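Local coordinates for protein VP5 (Halorubrum pleomorphic virus 2, PDB 6QGI) that probably drives fusion of the viral envelope with the host membrane, as the envelope protein of a pleomorphic archaeal virus, at residues E234-T237 / V238-V242. Numbering follows the deposited sequence.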
ATOM      1  N   GLU A 234      -7.260   8.786  13.178  1.00 29.11           N
ATOM      2  CA  GLU A 234      -7.284   7.414  13.698  1.00 29.09           C
ATOM      3  C   GLU A 234      -5.950   7.101  14.388  1.00 33.32           C
ATOM      4  O   GLU A 234      -5.955   6.478  15.447  1.00 33.48           O
ATOM      5  CB  GLU A 234      -7.580   6.399  12.575  1.00 29.90           C
ATOM      6  CG  GLU A 234      -8.018   5.028  13.073  1.00 39.97           C
ATOM      7  CD  GLU A 234      -8.399   4.020  12.002  1.00 66.10           C
ATOM      8  OE1 GLU A 234      -9.137   4.390  11.060  1.00 67.10           O
ATOM      9  OE2 GLU A 234      -7.977   2.845  12.120  1.00 59.82           O
ATOM     10  N   MET A 235      -4.822   7.569  13.809  1.00 29.65           N
ATOM     11  CA  MET A 235      -3.480   7.409  14.371  1.00 29.73           C
ATOM     12  C   MET A 235      -3.372   8.178  15.694  1.00 34.66           C
ATOM     13  O   MET A 235      -2.762   7.686  16.646  1.00 34.82           O
ATOM     14  CB  MET A 235      -2.423   7.900  13.374  1.00 31.72           C
ATOM     15  CG  MET A 235      -1.033   7.347  13.623  1.00 35.14           C
ATOM     16  SD  MET A 235       0.208   8.076  12.517  1.00 39.17           S
ATOM     17  CE  MET A 235      -0.244   7.302  10.955  1.00 34.98           C
ATOM     18  N   ASP A 236      -3.989   9.374  15.749  1.00 31.55           N
ATOM     19  CA  ASP A 236      -4.028  10.243  16.922  1.00 31.99           C
ATOM     20  C   ASP A 236      -4.928   9.633  17.996  1.00 34.61           C
ATOM     21  O   ASP A 236      -4.624   9.755  19.182  1.00 34.46           O
ATOM     22  CB  ASP A 236      -4.505  11.653  16.537  1.00 34.65           C
ATOM     23  CG  ASP A 236      -4.258  12.686  17.615  1.00 50.48           C
ATOM     24  OD1 ASP A 236      -3.074  13.015  17.864  1.00 52.44           O
ATOM     25  OD2 ASP A 236      -5.245  13.165  18.212  1.00 57.71           O
ATOM     26  N   THR A 237      -6.019   8.955  17.574  1.00 29.96           N
ATOM     27  CA  THR A 237      -6.956   8.259  18.464  1.00 29.40           C
ATOM     28  C   THR A 237      -6.208   7.091  19.127  1.00 32.64           C
ATOM     29  O   THR A 237      -6.315   6.915  20.344  1.00 33.45           O
ATOM     30  CB  THR A 237      -8.216   7.818  17.687  1.00 32.05           C
ATOM     31  OG1 THR A 237      -8.874   8.975  17.163  1.00 30.25           O
ATOM     32  CG2 THR A 237      -9.196   7.022  18.540  1.00 28.05           C
ATOM     33  N   VAL A 238      -5.411   6.339  18.333  1.00 27.18           N
ATOM     34  CA  VAL A 238      -4.606   5.195  18.778  1.00 26.20           C
ATOM     35  C   VAL A 238      -3.605   5.658  19.855  1.00 30.00           C
ATOM     36  O   VAL A 238      -3.540   5.037  20.912  1.00 29.74           O
ATOM     37  CB  VAL A 238      -3.916   4.480  17.576  1.00 28.93           C
ATOM     38  CG1 VAL A 238      -2.728   3.628  18.016  1.00 28.91           C
ATOM     39  CG2 VAL A 238      -4.918   3.628  16.805  1.00 28.27           C
ATOM     40  N   LEU A 239      -2.880   6.769  19.606  1.00 26.38           N
ATOM     41  CA  LEU A 239      -1.890   7.324  20.530  1.00 26.25           C
ATOM     42  C   LEU A 239      -2.520   7.706  21.867  1.00 31.69           C
ATOM     43  O   LEU A 239      -1.941   7.403  22.908  1.00 32.93           O
ATOM     44  CB  LEU A 239      -1.176   8.535  19.894  1.00 26.10           C
ATOM     45  CG  LEU A 239      -0.180   9.332  20.755  1.00 30.80           C
ATOM     46  CD1 LEU A 239       1.012   8.497  21.164  1.00 31.11           C
ATOM     47  CD2 LEU A 239       0.287  10.564  20.036  1.00 32.43           C
ATOM     48  N   GLN A 240      -3.710   8.325  21.839  1.00 28.04           N
ATOM     49  CA  GLN A 240      -4.435   8.748  23.035  1.00 28.38           C
ATOM     50  C   GLN A 240      -5.014   7.547  23.792  1.00 32.58           C
ATOM     51  O   GLN A 240      -4.950   7.524  25.022  1.00 33.66           O
ATOM     52  CB  GLN A 240      -5.552   9.745  22.678  1.00 29.96           C
ATOM     53  CG  GLN A 240      -5.059  11.092  22.118  1.00 49.77           C
ATOM     54  CD  GLN A 240      -4.133  11.864  23.037  1.00 75.38           C
ATOM     55  OE1 GLN A 240      -4.353  11.979  24.251  1.00 74.92           O
ATOM     56  NE2 GLN A 240      -3.073  12.418  22.469  1.00 66.23           N
ATOM     57  N   ASN A 241      -5.560   6.553  23.064  1.00 27.75           N
ATOM     58  CA  ASN A 241      -6.163   5.346  23.637  1.00 27.20           C
ATOM     59  C   ASN A 241      -5.122   4.418  24.258  1.00 30.21           C
ATOM     60  O   ASN A 241      -5.413   3.822  25.294  1.00 30.55           O
ATOM     61  CB  ASN A 241      -6.987   4.576  22.588  1.00 27.53           C
ATOM     62  CG  ASN A 241      -8.285   5.236  22.162  1.00 49.58           C
ATOM     63  OD1 ASN A 241      -8.712   6.272  22.690  1.00 42.76           O
ATOM     64  ND2 ASN A 241      -8.942   4.644  21.173  1.00 41.84           N
ATOM     65  N   VAL A 242      -3.931   4.272  23.638  1.00 25.89           N
ATOM     66  CA  VAL A 242      -2.874   3.405  24.179  1.00 25.62           C
ATOM     67  C   VAL A 242      -2.276   4.069  25.437  1.00 30.84           C
ATOM     68  O   VAL A 242      -2.021   3.358  26.402  1.00 30.99           O
ATOM     69  CB  VAL A 242      -1.789   2.992  23.144  1.00 28.33           C
ATOM     70  CG1 VAL A 242      -0.733   2.085  23.774  1.00 28.28           C
ATOM     71  CG2 VAL A 242      -2.420   2.281  21.956  1.00 27.38           C
TER
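The flat carboxamide of N241 turns one face toward T237: the backbone O of T237 lies almost directly above the amide carbon CG of N241, 3.2 Å away, while the T237 methyl approaches that same face nearer its nitrogen end, CG2 to ND2 of N241 being 3.6 Å. The two side chains run side by side, one helical turn apart. T237 offers its methyl here because CG2 is anti to the backbone N (chi1 -61° for OG1); the hydroxyl, beside that N, hydrogen-bonds to the carbonyl of D233 one turn back. T237 O is thus covered by the amide while it accepts the N-H of N241 (N to O 2.8 Å, 156° at the hydrogen).

The same step repeats along the backbone, from V238 N to E234 O, L239 N to M235 O and Q240 N to D236 O, at 2.9 to 3.2 Å. Aliphatic groups lean on these acceptors too: CG2 of V238 packs 3.3 Å from E234 O, and CG of Q240 is as close to D236 O, its chain bending at the next torsion.

M235 and L239, meanwhile, rest on helix 91-133, and V238 touches K70 of helix 66-86. The i to i+4 ladder is that of any alpha-helix; the buried apolar side against two neighbouring helices and the exposed polar side make helix 225-253 an amphipathic helix of a helical bundle, here in the N-terminal envelope-protein region.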